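Local atomic coordinates of solute-binding periplasmic protein of iron/siderophore ABC transporter (Yersinia pestis, PDB entry 6B2Y), a protein that probably captures chelated iron in the periplasm and hands it to an ABC transporter for import. Residues K214-V218 with W349-E353; D274-G280 with H325-H331; L341-S345 with L358-M364. All coordinates share one frame; numbering follows the deposited sequence.

Contacts 1 and 3 both use helix 340-350, whereas contact 2 pairs strands 275-280 and 326-330 in the mixed sheet under it. Strand 217-221, next in that sheet, carries one half of contact 1. The centres of contacts 1 and 2 lie about 13 Å apart; they touch where S217 OG meets D274 N at 2.8 Å, a probable hydrogen bond, and where W349 packs on Y327. Contact 3, centred about 15 Å from contact 2, touches it where I329 CD1 reaches A342 CB at 3.9 Å. The segments of contacts 1 and 3 adjoin in sequence but do not otherwise touch; their centres are about 16 Å apart. A bound sodium ion lies about 8 Å from the K215 side chain.

Contact 1: K214-V218 with W349-E353; sequences KKPSV and WFYPE
F350 at the helix end and Y351 just past it meet P216 and V218. One methyl of V218, CG2, makes an off-centre CH-pi contact with the F350 ring, approaching obliquely, 4.2 Å from the ring centroid and 29° off the normal; its closest ring atom is F350 CZ at 3.7 Å. The two side chains meet head-on, and V218 CG2 is placed by standing anti to the carbonyl carbon. A beta-branched valine suits a strand and offers this methyl to a flat partner. P216 sits between the two aromatics: its CG leans on F350 CB at 4.1 Å, the two side chains lying crosswise, while its CD meets Y351 CZ at 3.8 Å, obliquely to that ring. The carbonyl oxygen of K214 lies at the edge of the Y351 ring, near its plane. The Y351 hydroxyl rests beside K215, 3.5 Å from OH to CA, but donates to G247 O, so the polar tip of a buried tyrosine is satisfied there. K215 passes on toward the salt bridge with E212. Y351 is the first residue past the helix, and the end of its ring reaches segment 214-218. With I275 and I277 also against F350, this is helix-on-sheet packing, where the C-terminal end of helix 340-350 covers the start of an inner strand in an alpha/beta lobe, as in periplasmic binding proteins.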
ATOM      1  N   LYS A 214       3.600  28.105  -0.892  1.00 30.71           N
ATOM      2  CA  LYS A 214       2.672  28.033   0.224  1.00 32.34           C
ATOM      3  C   LYS A 214       2.452  26.610   0.725  1.00 30.67           C
ATOM      4  O   LYS A 214       1.632  26.411   1.632  1.00 30.92           O
ATOM      5  CB  LYS A 214       1.322  28.632  -0.181  1.00 32.68           C
ATOM      6  CG  LYS A 214       1.410  30.058  -0.733  1.00 36.64           C
ATOM      7  CD  LYS A 214       0.101  30.795  -0.544  1.00 43.24           C
ATOM      8  CE  LYS A 214       0.324  32.304  -0.486  1.00 41.91           C
ATOM      9  NZ  LYS A 214      -0.948  33.027  -0.258  1.00 40.45           N
ATOM     10  N   LYS A 215       3.166  25.634   0.187  1.00 29.13           N
ATOM     11  CA  LYS A 215       3.069  24.208   0.505  1.00 29.38           C
ATOM     12  C   LYS A 215       3.987  23.838   1.672  1.00 29.99           C
ATOM     13  O   LYS A 215       5.169  24.212   1.674  1.00 30.68           O
ATOM     14  CB  LYS A 215       3.440  23.365  -0.701  1.00 25.71           C
ATOM     15  CG  LYS A 215       2.457  23.504  -1.827  1.00 26.11           C
ATOM     16  CD  LYS A 215       2.823  22.618  -2.999  1.00 25.75           C
ATOM     17  CE  LYS A 215       1.773  22.755  -4.094  1.00 28.87           C
ATOM     18  NZ  LYS A 215       2.055  21.809  -5.220  1.00 27.24           N
ATOM     19  N   PRO A 216       3.486  23.077   2.641  1.00 25.21           N
ATOM     20  CA  PRO A 216       4.346  22.649   3.752  1.00 28.10           C
ATOM     21  C   PRO A 216       5.389  21.644   3.285  1.00 28.95           C
ATOM     22  O   PRO A 216       5.122  20.799   2.427  1.00 28.13           O
ATOM     23  CB  PRO A 216       3.359  22.003   4.726  1.00 28.24           C
ATOM     24  CG  PRO A 216       2.289  21.446   3.820  1.00 26.82           C
ATOM     25  CD  PRO A 216       2.147  22.478   2.716  1.00 27.21           C
ATOM     26  N   SER A 217       6.591  21.743   3.851  1.00 25.47           N
ATOM     27  CA  SER A 217       7.614  20.747   3.576  1.00 23.23           C
ATOM     28  C   SER A 217       7.308  19.515   4.415  1.00 27.90           C
ATOM     29  O   SER A 217       6.800  19.620   5.533  1.00 27.54           O
ATOM     30  CB  SER A 217       9.011  21.285   3.879  1.00 29.94           C
ATOM     31  OG  SER A 217       9.108  21.757   5.211  1.00 27.29           O
ATOM     32  N   VAL A 218       7.576  18.346   3.850  1.00 25.70           N
ATOM     33  CA  VAL A 218       7.123  17.085   4.427  1.00 26.26           C
ATOM     34  C   VAL A 218       8.262  16.084   4.356  1.00 29.38           C
ATOM     35  O   VAL A 218       8.904  15.933   3.310  1.00 26.97           O
ATOM     36  CB  VAL A 218       5.900  16.509   3.682  1.00 23.43           C
ATOM     37  CG1 VAL A 218       5.458  15.170   4.336  1.00 22.63           C
ATOM     38  CG2 VAL A 218       4.747  17.508   3.634  1.00 26.86           C
ATOM     39  N   TRP A 349      -4.401  16.388   6.765  1.00 26.46           N
ATOM     40  CA  TRP A 349      -3.387  16.835   7.715  1.00 26.47           C
ATOM     41  C   TRP A 349      -2.726  18.130   7.257  1.00 29.62           C
ATOM     42  O   TRP A 349      -2.497  19.034   8.071  1.00 29.00           O
ATOM     43  CB  TRP A 349      -2.313  15.772   7.912  1.00 26.81           C
ATOM     44  CG  TRP A 349      -2.796  14.498   8.513  1.00 27.74           C
ATOM     45  CD1 TRP A 349      -3.871  14.327   9.337  1.00 31.10           C
ATOM     46  CD2 TRP A 349      -2.200  13.203   8.349  1.00 26.42           C
ATOM     47  NE1 TRP A 349      -3.989  12.994   9.690  1.00 31.47           N
ATOM     48  CE2 TRP A 349      -2.968  12.290   9.104  1.00 28.30           C
ATOM     49  CE3 TRP A 349      -1.093  12.730   7.638  1.00 23.95           C
ATOM     50  CZ2 TRP A 349      -2.668  10.932   9.157  1.00 28.06           C
ATOM     51  CZ3 TRP A 349      -0.792  11.382   7.698  1.00 24.72           C
ATOM     52  CH2 TRP A 349      -1.574  10.499   8.453  1.00 23.40           C
ATOM     53  N   PHE A 350      -2.409  18.235   5.954  1.00 22.83           N
ATOM     54  CA  PHE A 350      -1.645  19.378   5.464  1.00 22.55           C
ATOM     55  C   PHE A 350      -2.482  20.644   5.490  1.00 21.87           C
ATOM     56  O   PHE A 350      -1.957  21.736   5.734  1.00 28.32           O
ATOM     57  CB  PHE A 350      -1.153  19.148   4.024  1.00 22.74           C
ATOM     58  CG  PHE A 350      -0.223  17.965   3.844  1.00 25.63           C
ATOM     59  CD1 PHE A 350       0.292  17.261   4.930  1.00 24.99           C
ATOM     60  CD2 PHE A 350       0.136  17.559   2.560  1.00 22.43           C
ATOM     61  CE1 PHE A 350       1.133  16.173   4.739  1.00 26.16           C
ATOM     62  CE2 PHE A 350       0.985  16.478   2.358  1.00 23.64           C
ATOM     63  CZ  PHE A 350       1.479  15.776   3.450  1.00 22.28           C
ATOM     64  N   TYR A 351      -3.768  20.532   5.174  1.00 25.81           N
ATOM     65  CA  TYR A 351      -4.667  21.682   5.066  1.00 28.70           C
ATOM     66  C   TYR A 351      -5.952  21.364   5.815  1.00 29.54           C
ATOM     67  O   TYR A 351      -6.994  21.102   5.204  1.00 26.43           O
ATOM     68  CB  TYR A 351      -4.935  22.021   3.598  1.00 28.72           C
ATOM     69  CG  TYR A 351      -3.673  22.263   2.797  1.00 27.04           C
ATOM     70  CD1 TYR A 351      -3.042  23.503   2.808  1.00 26.12           C
ATOM     71  CD2 TYR A 351      -3.110  21.254   2.018  1.00 23.82           C
ATOM     72  CE1 TYR A 351      -1.891  23.727   2.094  1.00 27.56           C
ATOM     73  CE2 TYR A 351      -1.951  21.476   1.286  1.00 24.45           C
ATOM     74  CZ  TYR A 351      -1.352  22.725   1.312  1.00 25.12           C
ATOM     75  OH  TYR A 351      -0.201  22.975   0.597  1.00 24.82           O
ATOM     76  N   PRO A 352      -5.903  21.374   7.154  1.00 27.78           N
ATOM     77  CA  PRO A 352      -7.088  20.970   7.934  1.00 32.19           C
ATOM     78  C   PRO A 352      -8.315  21.814   7.646  1.00 33.40           C
ATOM     79  O   PRO A 352      -9.424  21.281   7.528  1.00 29.83           O
ATOM     80  CB  PRO A 352      -6.626  21.137   9.391  1.00 34.19           C
ATOM     81  CG  PRO A 352      -5.139  21.253   9.343  1.00 33.62           C
ATOM     82  CD  PRO A 352      -4.791  21.822   8.003  1.00 30.77           C
ATOM     83  N   GLU A 353      -8.135  23.129   7.520  1.00 36.14           N
ATOM     84  CA  GLU A 353      -9.256  24.029   7.277  1.00 36.81           C
ATOM     85  C   GLU A 353      -9.944  23.715   5.953  1.00 38.73           C
ATOM     86  O   GLU A 353     -11.170  23.566   5.893  1.00 39.07           O
ATOM     87  CB  GLU A 353      -8.753  25.475   7.304  1.00 39.60           C
ATOM     88  CG  GLU A 353      -9.728  26.496   6.749  1.00 51.45           C
ATOM     89  CD  GLU A 353      -9.933  27.670   7.684  1.00 52.87           C
ATOM     90  OE1 GLU A 353     -11.048  28.235   7.689  1.00 56.67           O
ATOM     91  OE2 GLU A 353      -8.979  28.028   8.411  1.00 56.32           O
TER

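Contact 2: D274-G280 with H325-H331; sequences DIYIASG and HSYAIWH
I275, I277, Y327 and I329 lie on one face of the paired strands, while Y276, S326, A278 and A328 occupy the other. I275 CG2 meets the Y327 ring at CE2, 3.8 Å away, the isoleucine crossing the ring side chain at a slant. Further along, I277 CG2 and I329 CG2 meet methyl to methyl at 3.9 Å; in I329 the chi1 of -172° puts CG1 anti to the backbone N and leaves CG2 turned to its neighbour. The beta-branched isoleucines suit extended strands. On the other face S326 OG, hydrogen-bonded to A320 O, rests 3.8 Å from Y276 CD2, and the small A278 and A328 keep that side low. At the carboxyl end S279 OG and H331 ND1 are hydrogen-bonded at 2.8 Å, at the edge of the imidazole and near its plane; S279 OG also bonds to R223 N. Beneath the side chains the backbones run parallel, with bonds such as I329 N to A278 O at 2.8 Å. The last, H331 N to G280 O, comes from above the carbonyl plane, where the chain turns out of the strand. Strand 217-221 flanks 275-280 on its other side and antiparallel 381-383 borders 326-330; helix 340-350 packs against the isoleucine face, and helix 299-310 against the Y276 and A328 face.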
ATOM      1  N   ASP A 274       8.355  20.964   7.801  1.00 24.49           N
ATOM      2  CA  ASP A 274       7.178  21.479   8.494  1.00 30.09           C
ATOM      3  C   ASP A 274       6.357  20.354   9.115  1.00 30.06           C
ATOM      4  O   ASP A 274       5.792  20.516  10.205  1.00 26.01           O
ATOM      5  CB  ASP A 274       6.303  22.280   7.536  1.00 24.68           C
ATOM      6  CG  ASP A 274       6.992  23.522   7.019  1.00 33.01           C
ATOM      7  OD1 ASP A 274       7.817  24.104   7.762  1.00 31.02           O
ATOM      8  OD2 ASP A 274       6.693  23.922   5.869  1.00 33.23           O
ATOM      9  N   ILE A 275       6.280  19.210   8.431  1.00 25.78           N
ATOM     10  CA  ILE A 275       5.395  18.107   8.793  1.00 27.70           C
ATOM     11  C   ILE A 275       6.198  16.813   8.777  1.00 26.93           C
ATOM     12  O   ILE A 275       7.023  16.598   7.885  1.00 24.21           O
ATOM     13  CB  ILE A 275       4.196  18.029   7.822  1.00 27.76           C
ATOM     14  CG1 ILE A 275       3.288  19.243   8.004  1.00 28.96           C
ATOM     15  CG2 ILE A 275       3.413  16.727   7.995  1.00 26.69           C
ATOM     16  CD1 ILE A 275       2.174  19.331   6.995  1.00 31.71           C
ATOM     17  N   TYR A 276       5.958  15.950   9.773  1.00 25.56           N
ATOM     18  CA  TYR A 276       6.629  14.660   9.891  1.00 23.82           C
ATOM     19  C   TYR A 276       5.587  13.554   9.838  1.00 23.56           C
ATOM     20  O   TYR A 276       4.567  13.623  10.531  1.00 24.59           O
ATOM     21  CB  TYR A 276       7.441  14.554  11.195  1.00 25.12           C
ATOM     22  CG  TYR A 276       7.926  13.141  11.471  1.00 22.60           C
ATOM     23  CD1 TYR A 276       9.123  12.686  10.946  1.00 23.44           C
ATOM     24  CD2 TYR A 276       7.179  12.271  12.249  1.00 24.76           C
ATOM     25  CE1 TYR A 276       9.571  11.400  11.182  1.00 28.45           C
ATOM     26  CE2 TYR A 276       7.617  10.968  12.490  1.00 27.47           C
ATOM     27  CZ  TYR A 276       8.815  10.547  11.964  1.00 25.64           C
ATOM     28  OH  TYR A 276       9.259   9.265  12.189  1.00 29.23           O
ATOM     29  N   ILE A 277       5.842  12.540   9.007  1.00 23.99           N
ATOM     30  CA  ILE A 277       4.969  11.380   8.870  1.00 24.27           C
ATOM     31  C   ILE A 277       5.806  10.129   9.075  1.00 21.39           C
ATOM     32  O   ILE A 277       6.884  10.000   8.484  1.00 26.07           O
ATOM     33  CB  ILE A 277       4.285  11.319   7.486  1.00 23.97           C
ATOM     34  CG1 ILE A 277       3.592  12.636   7.157  1.00 25.66           C
ATOM     35  CG2 ILE A 277       3.259  10.188   7.447  1.00 21.20           C
ATOM     36  CD1 ILE A 277       2.850  12.598   5.819  1.00 26.65           C
ATOM     37  N   ALA A 278       5.297   9.199   9.883  1.00 21.69           N
ATOM     38  CA  ALA A 278       5.887   7.877  10.032  1.00 24.67           C
ATOM     39  C   ALA A 278       4.943   6.834   9.446  1.00 19.54           C
ATOM     40  O   ALA A 278       3.729   6.925   9.625  1.00 23.20           O
ATOM     41  CB  ALA A 278       6.154   7.553  11.515  1.00 23.29           C
ATOM     42  N   SER A 279       5.486   5.842   8.750  1.00 20.72           N
ATOM     43  CA  SER A 279       4.675   4.710   8.311  1.00 20.67           C
ATOM     44  C   SER A 279       5.024   3.478   9.129  1.00 20.29           C
ATOM     45  O   SER A 279       6.162   3.311   9.580  1.00 25.76           O
ATOM     46  CB  SER A 279       4.847   4.380   6.815  1.00 20.30           C
ATOM     47  OG  SER A 279       5.960   3.530   6.584  1.00 23.25           O
ATOM     48  N   GLY A 280       4.035   2.605   9.292  1.00 20.89           N
ATOM     49  CA  GLY A 280       4.274   1.352   9.982  1.00 22.33           C
ATOM     50  C   GLY A 280       3.063   0.454   9.913  1.00 21.67           C
ATOM     51  O   GLY A 280       1.994   0.850   9.447  1.00 20.69           O
ATOM     52  N   HIS A 325       2.809  18.683  14.593  1.00 35.00           N
ATOM     53  CA  HIS A 325       2.720  18.414  13.162  1.00 34.26           C
ATOM     54  C   HIS A 325       3.330  17.047  12.853  1.00 32.39           C
ATOM     55  O   HIS A 325       4.159  16.895  11.956  1.00 30.79           O
ATOM     56  CB  HIS A 325       3.404  19.519  12.357  1.00 34.30           C
ATOM     57  CG  HIS A 325       2.825  20.879  12.597  1.00 36.88           C
ATOM     58  ND1 HIS A 325       1.671  21.315  11.982  1.00 36.88           N
ATOM     59  CD2 HIS A 325       3.226  21.888  13.408  1.00 41.33           C
ATOM     60  CE1 HIS A 325       1.391  22.540  12.395  1.00 41.84           C
ATOM     61  NE2 HIS A 325       2.320  22.911  13.259  1.00 38.59           N
ATOM     62  N   SER A 326       2.907  16.025  13.604  1.00 31.39           N
ATOM     63  CA  SER A 326       3.409  14.666  13.424  1.00 27.20           C
ATOM     64  C   SER A 326       2.241  13.703  13.279  1.00 27.44           C
ATOM     65  O   SER A 326       1.214  13.845  13.958  1.00 27.60           O
ATOM     66  CB  SER A 326       4.311  14.248  14.596  1.00 29.44           C
ATOM     67  OG  SER A 326       5.581  14.890  14.524  1.00 30.35           O
ATOM     68  N   TYR A 327       2.399  12.725  12.378  1.00 23.99           N
ATOM     69  CA  TYR A 327       1.315  11.828  11.985  1.00 24.68           C
ATOM     70  C   TYR A 327       1.896  10.461  11.650  1.00 21.37           C
ATOM     71  O   TYR A 327       3.095  10.326  11.410  1.00 21.86           O
ATOM     72  CB  TYR A 327       0.535  12.382  10.768  1.00 23.33           C
ATOM     73  CG  TYR A 327       0.195  13.853  10.913  1.00 24.56           C
ATOM     74  CD1 TYR A 327      -1.040  14.243  11.404  1.00 29.84           C
ATOM     75  CD2 TYR A 327       1.119  14.849  10.571  1.00 26.79           C
ATOM     76  CE1 TYR A 327      -1.358  15.578  11.554  1.00 28.51           C
ATOM     77  CE2 TYR A 327       0.813  16.201  10.733  1.00 28.89           C
ATOM     78  CZ  TYR A 327      -0.434  16.551  11.222  1.00 31.94           C
ATOM     79  OH  TYR A 327      -0.773  17.882  11.388  1.00 31.28           O
ATOM     80  N   ALA A 328       1.028   9.444  11.622  1.00 23.82           N
ATOM     81  CA  ALA A 328       1.432   8.122  11.161  1.00 24.19           C
ATOM     82  C   ALA A 328       0.419   7.575  10.164  1.00 20.85           C
ATOM     83  O   ALA A 328      -0.788   7.814  10.278  1.00 21.21           O
ATOM     84  CB  ALA A 328       1.607   7.118  12.316  1.00 27.35           C
ATOM     85  N   ILE A 329       0.938   6.826   9.188  1.00 23.08           N
ATOM     86  CA  ILE A 329       0.151   6.241   8.111  1.00 20.77           C
ATOM     87  C   ILE A 329       0.481   4.755   8.001  1.00 17.03           C
ATOM     88  O   ILE A 329       1.618   4.338   8.235  1.00 19.25           O
ATOM     89  CB  ILE A 329       0.425   6.966   6.769  1.00 19.92           C
ATOM     90  CG1 ILE A 329      -0.551   6.487   5.699  1.00 19.46           C
ATOM     91  CG2 ILE A 329       1.887   6.758   6.337  1.00 17.25           C
ATOM     92  CD1 ILE A 329      -1.978   6.965   5.912  1.00 21.10           C
ATOM     93  N   TRP A 330      -0.521   3.959   7.621  1.00 20.27           N
ATOM     94  CA  TRP A 330      -0.324   2.517   7.438  1.00 22.14           C
ATOM     95  C   TRP A 330       0.634   2.249   6.283  1.00 22.35           C
ATOM     96  O   TRP A 330       0.426   2.730   5.164  1.00 20.15           O
ATOM     97  CB  TRP A 330      -1.670   1.852   7.171  1.00 19.96           C
ATOM     98  CG  TRP A 330      -1.723   0.347   7.193  1.00 22.44           C
ATOM     99  CD1 TRP A 330      -1.362  -0.482   8.223  1.00 22.52           C
ATOM    100  CD2 TRP A 330      -2.244  -0.500   6.161  1.00 20.25           C
ATOM    101  NE1 TRP A 330      -1.610  -1.799   7.888  1.00 22.54           N
ATOM    102  CE2 TRP A 330      -2.152  -1.838   6.629  1.00 22.10           C
ATOM    103  CE3 TRP A 330      -2.784  -0.261   4.886  1.00 22.14           C
ATOM    104  CZ2 TRP A 330      -2.568  -2.924   5.868  1.00 19.49           C
ATOM    105  CZ3 TRP A 330      -3.199  -1.346   4.125  1.00 22.98           C
ATOM    106  CH2 TRP A 330      -3.083  -2.662   4.614  1.00 25.76           C
ATOM    107  N   HIS A 331       1.675   1.460   6.551  1.00 19.51           N
ATOM    108  CA  HIS A 331       2.750   1.341   5.581  1.00 19.68           C
ATOM    109  C   HIS A 331       2.302   0.646   4.306  1.00 19.02           C
ATOM    110  O   HIS A 331       2.788   0.985   3.217  1.00 19.61           O
ATOM    111  CB  HIS A 331       3.934   0.593   6.169  1.00 22.54           C
ATOM    112  CG  HIS A 331       5.038   0.410   5.185  1.00 23.49           C
ATOM    113  ND1 HIS A 331       5.824   1.460   4.757  1.00 21.65           N
ATOM    114  CD2 HIS A 331       5.452  -0.682   4.497  1.00 24.28           C
ATOM    115  CE1 HIS A 331       6.681   1.017   3.855  1.00 21.90           C
ATOM    116  NE2 HIS A 331       6.484  -0.281   3.691  1.00 20.82           N
TER

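Contact 3: L341-S345 with L358-M364; sequences LAIQS and LDPKKTM
The carbonyl oxygen of L341 is gripped twice from within its own helix, by S345 N and by S345 OG, each at 3.1 Å, and the two donors approach from opposite faces of the carbonyl plane. The serine hydroxyl thus folds back on the helix, and the P360 ring rests against it, with S345 OG 3.8 Å from P360 CB. The shortest polar bond between the segments is T363 OG1 to Q344 OE1, 2.7 Å, which lies in the carbonyl plane on a lone pair of the amide. The two side chains reach toward each other to make it. Q344 runs out extended, chi2 -172°, which carries its amide beside the first turn of helix 360-371; its other end is held as well, since NE2 donates to N199 O of helix 186-207. With both ends bonded, the buried amide has its orientation fixed. L358 CD1 touches the amide carbon, 3.9 Å from Q344 CD. A glutamine suits this spot because its flexible arm has an acceptor and a donor for two different helices. L341 fills the apolar half: CD2 lies 3.6 Å from T363 CG2 as the two side chains run alongside in opposite senses, while both methyls abut M364 CB. Proline suits the first turn, where its nitrogen has no hydrogen to offer, and D359 just before it is the N-cap, its OD1 accepting weak bonds from K361 N and K362 N. The two helix segments run nearly antiparallel, at 166° with axes 9.7 Å apart; consecutive in the chain, helices 340-350 and 360-371 form a helical hairpin, an antiparallel pair packed against helix 186-207 and W381 of strand 381-383.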
ATOM      1  N   LEU A 341      -6.777   6.351   0.271  1.00 19.04           N
ATOM      2  CA  LEU A 341      -7.009   6.712   1.665  1.00 19.38           C
ATOM      3  C   LEU A 341      -5.816   7.434   2.266  1.00 19.28           C
ATOM      4  O   LEU A 341      -5.984   8.304   3.131  1.00 19.01           O
ATOM      5  CB  LEU A 341      -7.344   5.468   2.486  1.00 17.32           C
ATOM      6  CG  LEU A 341      -8.600   4.755   1.991  1.00 20.72           C
ATOM      7  CD1 LEU A 341      -8.710   3.360   2.603  1.00 19.88           C
ATOM      8  CD2 LEU A 341      -9.832   5.572   2.295  1.00 22.99           C
ATOM      9  N   ALA A 342      -4.600   7.102   1.831  1.00 18.26           N
ATOM     10  CA  ALA A 342      -3.441   7.849   2.300  1.00 20.37           C
ATOM     11  C   ALA A 342      -3.390   9.236   1.674  1.00 21.27           C
ATOM     12  O   ALA A 342      -3.024  10.217   2.338  1.00 22.94           O
ATOM     13  CB  ALA A 342      -2.155   7.077   1.993  1.00 22.17           C
ATOM     14  N   ILE A 343      -3.742   9.346   0.391  1.00 19.22           N
ATOM     15  CA  ILE A 343      -3.736  10.660  -0.248  1.00 17.90           C
ATOM     16  C   ILE A 343      -4.682  11.612   0.470  1.00 22.43           C
ATOM     17  O   ILE A 343      -4.330  12.772   0.753  1.00 20.68           O
ATOM     18  CB  ILE A 343      -4.093  10.527  -1.733  1.00 17.76           C
ATOM     19  CG1 ILE A 343      -2.996   9.750  -2.471  1.00 19.09           C
ATOM     20  CG2 ILE A 343      -4.305  11.896  -2.351  1.00 22.14           C
ATOM     21  CD1 ILE A 343      -3.485   9.274  -3.852  1.00 17.08           C
ATOM     22  N   GLN A 344      -5.877  11.128   0.808  1.00 21.60           N
ATOM     23  CA  GLN A 344      -6.863  11.962   1.490  1.00 20.65           C
ATOM     24  C   GLN A 344      -6.412  12.299   2.903  1.00 23.74           C
ATOM     25  O   GLN A 344      -6.590  13.437   3.363  1.00 21.67           O
ATOM     26  CB  GLN A 344      -8.226  11.268   1.517  1.00 21.34           C
ATOM     27  CG  GLN A 344      -8.941  11.221   0.178  1.00 20.00           C
ATOM     28  CD  GLN A 344     -10.358  10.705   0.317  1.00 19.19           C
ATOM     29  OE1 GLN A 344     -10.747  10.196   1.374  1.00 24.80           O
ATOM     30  NE2 GLN A 344     -11.131  10.828  -0.734  1.00 19.84           N
ATOM     31  N   SER A 345      -5.830  11.326   3.613  1.00 21.89           N
ATOM     32  CA  SER A 345      -5.351  11.593   4.969  1.00 21.98           C
ATOM     33  C   SER A 345      -4.223  12.621   4.962  1.00 24.63           C
ATOM     34  O   SER A 345      -4.211  13.541   5.790  1.00 26.44           O
ATOM     35  CB  SER A 345      -4.880  10.296   5.635  1.00 23.00           C
ATOM     36  OG  SER A 345      -5.985   9.488   5.992  1.00 27.00           O
ATOM     37  N   LEU A 358     -13.935  16.729   4.403  1.00 34.35           N
ATOM     38  CA  LEU A 358     -13.418  15.476   3.865  1.00 33.81           C
ATOM     39  C   LEU A 358     -13.141  14.507   5.005  1.00 28.99           C
ATOM     40  O   LEU A 358     -12.428  14.847   5.950  1.00 33.59           O
ATOM     41  CB  LEU A 358     -12.141  15.729   3.056  1.00 30.49           C
ATOM     42  CG  LEU A 358     -11.402  14.515   2.468  1.00 26.89           C
ATOM     43  CD1 LEU A 358     -12.294  13.835   1.477  1.00 27.40           C
ATOM     44  CD2 LEU A 358     -10.087  14.931   1.832  1.00 29.33           C
ATOM     45  N   ASP A 359     -13.687  13.297   4.899  1.00 32.56           N
ATOM     46  CA  ASP A 359     -13.564  12.272   5.937  1.00 29.19           C
ATOM     47  C   ASP A 359     -13.028  10.978   5.329  1.00 30.19           C
ATOM     48  O   ASP A 359     -13.809  10.176   4.782  1.00 28.19           O
ATOM     49  CB  ASP A 359     -14.910  12.027   6.608  1.00 33.61           C
ATOM     50  CG  ASP A 359     -14.843  10.969   7.699  1.00 37.43           C
ATOM     51  OD1 ASP A 359     -13.758  10.389   7.933  1.00 31.69           O
ATOM     52  OD2 ASP A 359     -15.894  10.725   8.335  1.00 43.57           O
ATOM     53  N   PRO A 360     -11.716  10.736   5.417  1.00 28.85           N
ATOM     54  CA  PRO A 360     -11.165   9.467   4.915  1.00 27.18           C
ATOM     55  C   PRO A 360     -11.820   8.237   5.514  1.00 28.16           C
ATOM     56  O   PRO A 360     -11.868   7.192   4.851  1.00 25.58           O
ATOM     57  CB  PRO A 360      -9.688   9.550   5.309  1.00 25.08           C
ATOM     58  CG  PRO A 360      -9.407  11.013   5.389  1.00 30.15           C
ATOM     59  CD  PRO A 360     -10.666  11.661   5.870  1.00 27.85           C
ATOM     60  N   LYS A 361     -12.328   8.323   6.750  1.00 31.18           N
ATOM     61  CA  LYS A 361     -12.996   7.164   7.334  1.00 30.32           C
ATOM     62  C   LYS A 361     -14.252   6.805   6.551  1.00 26.22           C
ATOM     63  O   LYS A 361     -14.540   5.623   6.326  1.00 28.99           O
ATOM     64  CB  LYS A 361     -13.322   7.426   8.812  1.00 34.64           C
ATOM     65  CG  LYS A 361     -12.095   7.445   9.710  1.00 38.22           C
ATOM     66  CD  LYS A 361     -12.306   8.310  10.942  1.00 47.17           C
ATOM     67  CE  LYS A 361     -11.483   7.800  12.117  1.00 45.76           C
ATOM     68  NZ  LYS A 361     -12.331   7.153  13.163  1.00 48.83           N
ATOM     69  N   LYS A 362     -15.014   7.807   6.114  1.00 30.45           N
ATOM     70  CA  LYS A 362     -16.167   7.502   5.276  1.00 29.80           C
ATOM     71  C   LYS A 362     -15.737   6.962   3.913  1.00 27.55           C
ATOM     72  O   LYS A 362     -16.384   6.061   3.363  1.00 26.84           O
ATOM     73  CB  LYS A 362     -17.057   8.736   5.126  1.00 34.33           C
ATOM     74  CG  LYS A 362     -18.291   8.514   4.249  1.00 37.04           C
ATOM     75  CD  LYS A 362     -19.063   7.226   4.597  1.00 44.30           C
ATOM     76  CE  LYS A 362     -19.571   7.202   6.045  1.00 47.33           C
ATOM     77  NZ  LYS A 362     -19.867   5.797   6.476  1.00 43.34           N
ATOM     78  N   THR A 363     -14.657   7.499   3.344  1.00 27.00           N
ATOM     79  CA  THR A 363     -14.153   6.938   2.091  1.00 23.56           C
ATOM     80  C   THR A 363     -13.844   5.457   2.246  1.00 24.22           C
ATOM     81  O   THR A 363     -14.203   4.643   1.385  1.00 24.93           O
ATOM     82  CB  THR A 363     -12.905   7.690   1.639  1.00 24.12           C
ATOM     83  OG1 THR A 363     -13.212   9.082   1.530  1.00 23.96           O
ATOM     84  CG2 THR A 363     -12.420   7.168   0.291  1.00 23.37           C
ATOM     85  N   MET A 364     -13.196   5.093   3.354  1.00 26.67           N
ATOM     86  CA  MET A 364     -12.886   3.690   3.602  1.00 25.36           C
ATOM     87  C   MET A 364     -14.158   2.866   3.789  1.00 26.74           C
ATOM     88  O   MET A 364     -14.266   1.759   3.251  1.00 23.24           O
ATOM     89  CB  MET A 364     -11.964   3.580   4.814  1.00 22.92           C
ATOM     90  CG  MET A 364     -11.699   2.165   5.212  1.00 29.13           C
ATOM     91  SD  MET A 364     -10.913   2.139   6.800  1.00 50.61           S
ATOM     92  CE  MET A 364      -9.276   1.813   6.340  1.00 34.09           C
TER